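Local coordinates for succinoglycan biosynthesis protein (Bacillus cereus ATCC 14579, PDB 3B55) that binds calcium and may act as an erythromycin esterase-like hydrolase or in polysaccharide biosynthesis, though its reaction is not established, at residues D123-T128 and W152-N157. The protein carries 1 engineered substitution. Residues are numbered along the deposited sequence; the frame is centred on the assembly and turned at random.
Sequences DRYVLT and WIRQYN
Val126 and Arg154 bring the two helices together, their CA atoms only 3.9 Å apart; the short axes of 123-128 and 152-157 approach to 7.7 Å and run in broadly the same direction, crossing at -41°. A water bridges the backbones on this line, donating to Val126 O at 2.7 Å and to Arg154 O at 2.6 Å, and so gives a partner to a carbonyl near the end of helix 116-128. Next to it the valine side chain meets the branched part of Ile153, with Val126 CB 3.7 Å from Ile153 CG2 and Val126 CG1 packed against Ile153 CB and CG2. Alongside this apolar pair, the aliphatic chain of Arg154 crosses the Tyr125 ring at a slant, Arg154 CD 3.7 Å from Tyr125 CZ. The chain bends at chi3 (70°), and the guanidinium plane stands 73° from the ring, with Tyr125 OH at its edge; the hydrogen bond from Arg154 NE to Tyr125 OH is weak, at 3.4 Å. The firmer hold on this group is the salt bridge from NH2 to Asp151. Val126 also touches Val168 and Ile153 touches Val166: helix-helix packing beside edge strand 167-172 of the mixed beta-sheet of this alpha/beta fold, away from the calcium site.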
loop_
_atom_site.group_PDB
_atom_site.type_symbol
_atom_site.label_atom_id
_atom_site.label_comp_id
_atom_site.label_asym_id
_atom_site.label_seq_id
_atom_site.Cartn_x
_atom_site.Cartn_y
_atom_site.Cartn_z
ATOM N N ASP A 123 -14.940 -0.143 -0.254
ATOM C CA ASP A 123 -15.370 -1.195 0.652
ATOM C C ASP A 123 -16.877 -1.402 0.487
ATOM O O ASP A 123 -17.367 -2.533 0.468
ATOM C CB ASP A 123 -15.042 -0.796 2.091
ATOM C CG ASP A 123 -15.229 -1.938 3.069
ATOM O OD1 ASP A 123 -14.716 -3.044 2.790
ATOM O OD2 ASP A 123 -15.878 -1.730 4.117
ATOM N N ARG A 124 -17.601 -0.294 0.369
ATOM C CA ARG A 124 -19.045 -0.339 0.188
ATOM C C ARG A 124 -19.372 -1.040 -1.137
ATOM O O ARG A 124 -20.368 -1.757 -1.243
ATOM C CB ARG A 124 -19.611 1.082 0.200
ATOM C CG ARG A 124 -21.098 1.176 -0.106
ATOM C CD ARG A 124 -21.622 2.581 0.178
ATOM N NE ARG A 124 -23.029 2.739 -0.191
ATOM C CZ ARG A 124 -23.459 2.933 -1.434
ATOM N NH1 ARG A 124 -22.590 2.997 -2.430
ATOM N NH2 ARG A 124 -24.756 3.064 -1.679
ATOM N N TYR A 125 -18.522 -0.836 -2.139
ATOM C CA TYR A 125 -18.720 -1.463 -3.438
ATOM C C TYR A 125 -18.507 -2.981 -3.405
ATOM O O TYR A 125 -19.273 -3.722 -4.014
ATOM C CB TYR A 125 -17.788 -0.842 -4.478
ATOM C CG TYR A 125 -17.761 -1.598 -5.788
ATOM C CD1 TYR A 125 -18.827 -1.527 -6.684
ATOM C CD2 TYR A 125 -16.693 -2.429 -6.103
ATOM C CE1 TYR A 125 -18.825 -2.277 -7.864
ATOM C CE2 TYR A 125 -16.680 -3.178 -7.273
ATOM C CZ TYR A 125 -17.747 -3.098 -8.147
ATOM O OH TYR A 125 -17.728 -3.854 -9.298
ATOM N N VAL A 126 -17.475 -3.452 -2.709
ATOM C CA VAL A 126 -17.238 -4.889 -2.654
ATOM C C VAL A 126 -18.162 -5.592 -1.666
ATOM O O VAL A 126 -18.256 -6.816 -1.659
ATOM C CB VAL A 126 -15.763 -5.230 -2.286
ATOM C CG1 VAL A 126 -14.826 -4.699 -3.367
ATOM C CG2 VAL A 126 -15.410 -4.672 -0.925
ATOM N N LEU A 127 -18.843 -4.816 -0.834
ATOM C CA LEU A 127 -19.761 -5.382 0.145
ATOM C C LEU A 127 -21.182 -5.429 -0.387
ATOM O O LEU A 127 -21.895 -6.405 -0.177
ATOM C CB LEU A 127 -19.769 -4.554 1.441
ATOM C CG LEU A 127 -18.948 -4.994 2.652
ATOM C CD1 LEU A 127 -19.308 -6.428 2.996
ATOM C CD2 LEU A 127 -17.467 -4.863 2.372
ATOM N N THR A 128 -21.591 -4.361 -1.065
ATOM C CA THR A 128 -22.950 -4.250 -1.588
ATOM C C THR A 128 -23.071 -4.163 -3.101
ATOM O O THR A 128 -24.175 -4.237 -3.632
ATOM C CB THR A 128 -23.648 -3.014 -1.003
ATOM O OG1 THR A 128 -22.979 -1.828 -1.454
ATOM C CG2 THR A 128 -23.605 -3.051 0.510
ATOM N N TRP A 152 -13.566 -8.592 -8.746
ATOM C CA TRP A 152 -13.371 -9.965 -8.294
ATOM C C TRP A 152 -13.691 -10.041 -6.793
ATOM O O TRP A 152 -14.303 -11.007 -6.328
ATOM C CB TRP A 152 -11.933 -10.434 -8.525
ATOM C CG TRP A 152 -11.654 -11.704 -7.792
ATOM C CD1 TRP A 152 -12.093 -12.952 -8.123
ATOM C CD2 TRP A 152 -11.005 -11.833 -6.520
ATOM N NE1 TRP A 152 -11.771 -13.848 -7.131
ATOM C CE2 TRP A 152 -11.106 -13.186 -6.132
ATOM C CE3 TRP A 152 -10.359 -10.932 -5.664
ATOM C CZ2 TRP A 152 -10.578 -13.668 -4.927
ATOM C CZ3 TRP A 152 -9.833 -11.411 -4.461
ATOM C CH2 TRP A 152 -9.953 -12.765 -4.105
ATOM N N ILE A 153 -13.280 -9.024 -6.035
ATOM C CA ILE A 153 -13.549 -9.029 -4.604
ATOM C C ILE A 153 -15.049 -8.931 -4.337
ATOM O O ILE A 153 -15.555 -9.550 -3.405
ATOM C CB ILE A 153 -12.849 -7.875 -3.876
ATOM C CG1 ILE A 153 -11.336 -7.971 -4.070
ATOM C CG2 ILE A 153 -13.187 -7.940 -2.396
ATOM C CD1 ILE A 153 -10.558 -6.870 -3.354
ATOM N N ARG A 154 -15.748 -8.139 -5.147
ATOM C CA ARG A 154 -17.193 -7.981 -5.008
ATOM C C ARG A 154 -17.853 -9.341 -5.233
ATOM O O ARG A 154 -18.764 -9.735 -4.499
ATOM C CB ARG A 154 -17.722 -6.990 -6.047
ATOM C CG ARG A 154 -19.246 -6.940 -6.138
ATOM C CD ARG A 154 -19.705 -6.081 -7.312
ATOM N NE ARG A 154 -19.430 -6.709 -8.602
ATOM C CZ ARG A 154 -20.028 -7.816 -9.038
ATOM N NH1 ARG A 154 -20.936 -8.426 -8.288
ATOM N NH2 ARG A 154 -19.733 -8.304 -10.230
ATOM N N GLN A 155 -17.383 -10.054 -6.253
ATOM C CA GLN A 155 -17.920 -11.369 -6.591
ATOM C C GLN A 155 -17.624 -12.387 -5.497
ATOM O O GLN A 155 -18.501 -13.150 -5.082
ATOM C CB GLN A 155 -17.334 -11.855 -7.922
ATOM C CG GLN A 155 -17.836 -11.091 -9.130
ATOM C CD GLN A 155 -17.262 -11.621 -10.434
ATOM O OE1 GLN A 155 -16.549 -10.913 -11.150
ATOM N NE2 GLN A 155 -17.569 -12.875 -10.745
ATOM N N TYR A 156 -16.382 -12.401 -5.035
ATOM C CA TYR A 156 -15.978 -13.315 -3.982
ATOM C C TYR A 156 -16.847 -13.124 -2.740
ATOM O O TYR A 156 -17.245 -14.098 -2.101
ATOM C CB TYR A 156 -14.502 -13.084 -3.636
ATOM C CG TYR A 156 -13.979 -13.981 -2.542
ATOM C CD1 TYR A 156 -14.215 -13.691 -1.196
ATOM C CD2 TYR A 156 -13.279 -15.146 -2.852
ATOM C CE1 TYR A 156 -13.763 -14.544 -0.186
ATOM C CE2 TYR A 156 -12.826 -16.006 -1.850
ATOM C CZ TYR A 156 -13.071 -15.700 -0.526
ATOM O OH TYR A 156 -12.618 -16.550 0.457
ATOM N N ASN A 157 -17.149 -11.869 -2.410
ATOM C CA ASN A 157 -17.959 -11.553 -1.233
ATOM C C ASN A 157 -19.451 -11.917 -1.338
ATOM O O ASN A 157 -20.124 -12.086 -0.321
ATOM C CB ASN A 157 -17.829 -10.061 -0.895
ATOM C CG ASN A 157 -16.503 -9.722 -0.247
ATOM O OD1 ASN A 157 -16.200 -8.553 0.012
ATOM N ND2 ASN A 157 -15.700 -10.740 0.012
HETATM O O HOH W 1 -20.171 -8.448 -2.745
#